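Local coordinates for histidine--tRNA ligase (Thermus thermophilus, PDB 1H4V), which catalyses the ATP-dependent attachment of L-histidine to tRNA(His), releasing AMP and diphosphate, and works as a homodimer, at residues A85-Y90 and G286-L291. Sequence-based numbering, arbitrary orientation.
Sequences AMVRAY and GRYDGL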
loop_
_atom_site.group_PDB
_atom_site.type_symbol
_atom_site.label_atom_id
_atom_site.label_comp_id
_atom_site.label_asym_id
_atom_site.label_seq_id
_atom_site.Cartn_x
_atom_site.Cartn_y
_atom_site.Cartn_z
ATOM N N ALA A 85 -11.986 12.007 -2.104
ATOM C CA ALA A 85 -10.546 12.246 -1.981
ATOM C C ALA A 85 -9.909 12.439 -3.353
ATOM O O ALA A 85 -9.031 13.281 -3.526
ATOM C CB ALA A 85 -9.880 11.084 -1.265
ATOM N N MET A 86 -10.354 11.657 -4.327
ATOM C CA MET A 86 -9.814 11.756 -5.682
ATOM C C MET A 86 -10.247 13.052 -6.340
ATOM O O MET A 86 -9.436 13.704 -6.997
ATOM C CB MET A 86 -10.234 10.533 -6.507
ATOM C CG MET A 86 -9.580 9.273 -5.950
ATOM S SD MET A 86 -10.261 7.714 -6.479
ATOM C CE MET A 86 -9.372 7.508 -8.049
ATOM N N VAL A 87 -11.509 13.429 -6.151
ATOM C CA VAL A 87 -12.019 14.687 -6.704
ATOM C C VAL A 87 -11.252 15.842 -6.055
ATOM O O VAL A 87 -10.890 16.811 -6.721
ATOM C CB VAL A 87 -13.522 14.886 -6.403
ATOM C CG1 VAL A 87 -13.942 16.307 -6.782
ATOM C CG2 VAL A 87 -14.351 13.871 -7.170
ATOM N N ARG A 88 -10.995 15.721 -4.752
ATOM C CA ARG A 88 -10.262 16.737 -4.009
ATOM C C ARG A 88 -8.844 16.854 -4.563
ATOM O O ARG A 88 -8.254 17.934 -4.562
ATOM C CB ARG A 88 -10.239 16.375 -2.518
ATOM C CG ARG A 88 -9.713 17.464 -1.570
ATOM C CD ARG A 88 -8.189 17.513 -1.561
ATOM N NE ARG A 88 -7.619 16.221 -1.187
ATOM C CZ ARG A 88 -6.423 15.793 -1.572
ATOM N NH1 ARG A 88 -5.660 16.552 -2.342
ATOM N NH2 ARG A 88 -6.000 14.596 -1.206
ATOM N N ALA A 89 -8.299 15.742 -5.048
ATOM C CA ALA A 89 -6.954 15.748 -5.617
ATOM C C ALA A 89 -6.963 16.364 -7.022
ATOM O O ALA A 89 -6.048 17.103 -7.385
ATOM C CB ALA A 89 -6.391 14.319 -5.667
ATOM N N TYR A 90 -7.995 16.054 -7.800
ATOM C CA TYR A 90 -8.140 16.574 -9.158
ATOM C C TYR A 90 -8.161 18.106 -9.083
ATOM O O TYR A 90 -7.575 18.801 -9.917
ATOM C CB TYR A 90 -9.451 16.054 -9.755
ATOM C CG TYR A 90 -9.842 16.614 -11.106
ATOM C CD1 TYR A 90 -9.544 15.923 -12.284
ATOM C CD2 TYR A 90 -10.574 17.799 -11.206
ATOM C CE1 TYR A 90 -9.976 16.396 -13.534
ATOM C CE2 TYR A 90 -11.009 18.284 -12.446
ATOM C CZ TYR A 90 -10.711 17.577 -13.605
ATOM O OH TYR A 90 -11.163 18.034 -14.830
ATOM N N GLY A 286 -21.193 4.825 -10.476
ATOM C CA GLY A 286 -22.057 5.630 -11.311
ATOM C C GLY A 286 -21.559 7.049 -11.440
ATOM O O GLY A 286 -20.464 7.381 -10.993
ATOM N N ARG A 287 -22.386 7.885 -12.055
ATOM C CA ARG A 287 -22.062 9.281 -12.300
ATOM C C ARG A 287 -22.388 10.139 -11.076
ATOM O O ARG A 287 -23.362 9.877 -10.365
ATOM C CB ARG A 287 -22.830 9.728 -13.552
ATOM C CG ARG A 287 -22.595 11.149 -14.014
ATOM C CD ARG A 287 -23.127 11.305 -15.431
ATOM N NE ARG A 287 -22.260 10.658 -16.418
ATOM C CZ ARG A 287 -21.077 11.144 -16.792
ATOM N NH1 ARG A 287 -20.622 12.278 -16.265
ATOM N NH2 ARG A 287 -20.343 10.512 -17.697
ATOM N N TYR A 288 -21.567 11.155 -10.830
ATOM C CA TYR A 288 -21.741 12.037 -9.673
ATOM C C TYR A 288 -21.303 13.466 -9.965
ATOM O O TYR A 288 -20.403 13.996 -9.307
ATOM C CB TYR A 288 -20.922 11.505 -8.509
ATOM C CG TYR A 288 -19.494 11.214 -8.900
ATOM C CD1 TYR A 288 -18.540 12.234 -8.968
ATOM C CD2 TYR A 288 -19.102 9.921 -9.249
ATOM C CE1 TYR A 288 -17.243 11.974 -9.373
ATOM C CE2 TYR A 288 -17.807 9.651 -9.657
ATOM C CZ TYR A 288 -16.884 10.681 -9.719
ATOM O OH TYR A 288 -15.613 10.422 -10.157
ATOM N N ASP A 289 -21.970 14.099 -10.918
ATOM C CA ASP A 289 -21.632 15.451 -11.342
ATOM C C ASP A 289 -21.599 16.626 -10.352
ATOM O O ASP A 289 -20.905 17.607 -10.610
ATOM C CB ASP A 289 -22.506 15.806 -12.550
ATOM C CG ASP A 289 -22.307 14.829 -13.715
ATOM O OD1 ASP A 289 -23.067 14.907 -14.702
ATOM O OD2 ASP A 289 -21.387 13.979 -13.637
ATOM N N GLY A 290 -22.303 16.552 -9.228
ATOM C CA GLY A 290 -22.277 17.681 -8.304
ATOM C C GLY A 290 -21.344 17.634 -7.095
ATOM O O GLY A 290 -21.382 18.524 -6.242
ATOM N N LEU A 291 -20.492 16.617 -7.017
ATOM C CA LEU A 291 -19.586 16.473 -5.887
ATOM C C LEU A 291 -18.480 17.526 -5.836
ATOM O O LEU A 291 -18.109 17.994 -4.756
ATOM C CB LEU A 291 -18.972 15.061 -5.882
ATOM C CG LEU A 291 -17.915 14.757 -4.817
ATOM C CD1 LEU A 291 -18.518 14.843 -3.433
ATOM C CD2 LEU A 291 -17.360 13.373 -5.056
#
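V87 meets Y288 and L291 through a single methyl, CG2, which the valine torsion (chi1 170°) sets anti to the carbonyl carbon and beside the backbone N; in L291, chi1 176° puts CG anti to the backbone N, and chi2 64° leaves CD2 as the extended branch. V87 CG2 lies 3.7 Å from L291 CD2, the side chains crossing at a slant. Y288 makes the second, looser contact: V87 CG2 stands 4.1 Å from Y288 CE1, reaching the ring obliquely as the side chains run past each other in opposite senses. All three residues are buried, yet just 113 Å² is covered, counting both sides, so helix 83-92 rests on the type I turn Y288-L291 at a small apolar patch. That turn follows strand 281-287 and delivers G290 as the N-cap of helix 291-294. R287 NH1 meets the syn lone pair of D289 OD2 in a salt bridge (3.2 Å), nearly in the guanidinium plane, tying down the turn; D140 also pairs with R287. R88 forms salt bridges with E45 and E92 of its own chain and with D11 of the second subunit. The contact joins the two sequence ranges of the catalytic region at the mainly antiparallel central sheet of the class II fold, whose L132 touches both Y288 and Y90. With no hydrogen bond across it, it is held by shape and apolar burial alone; charged side chains find partners within their own segment or elsewhere.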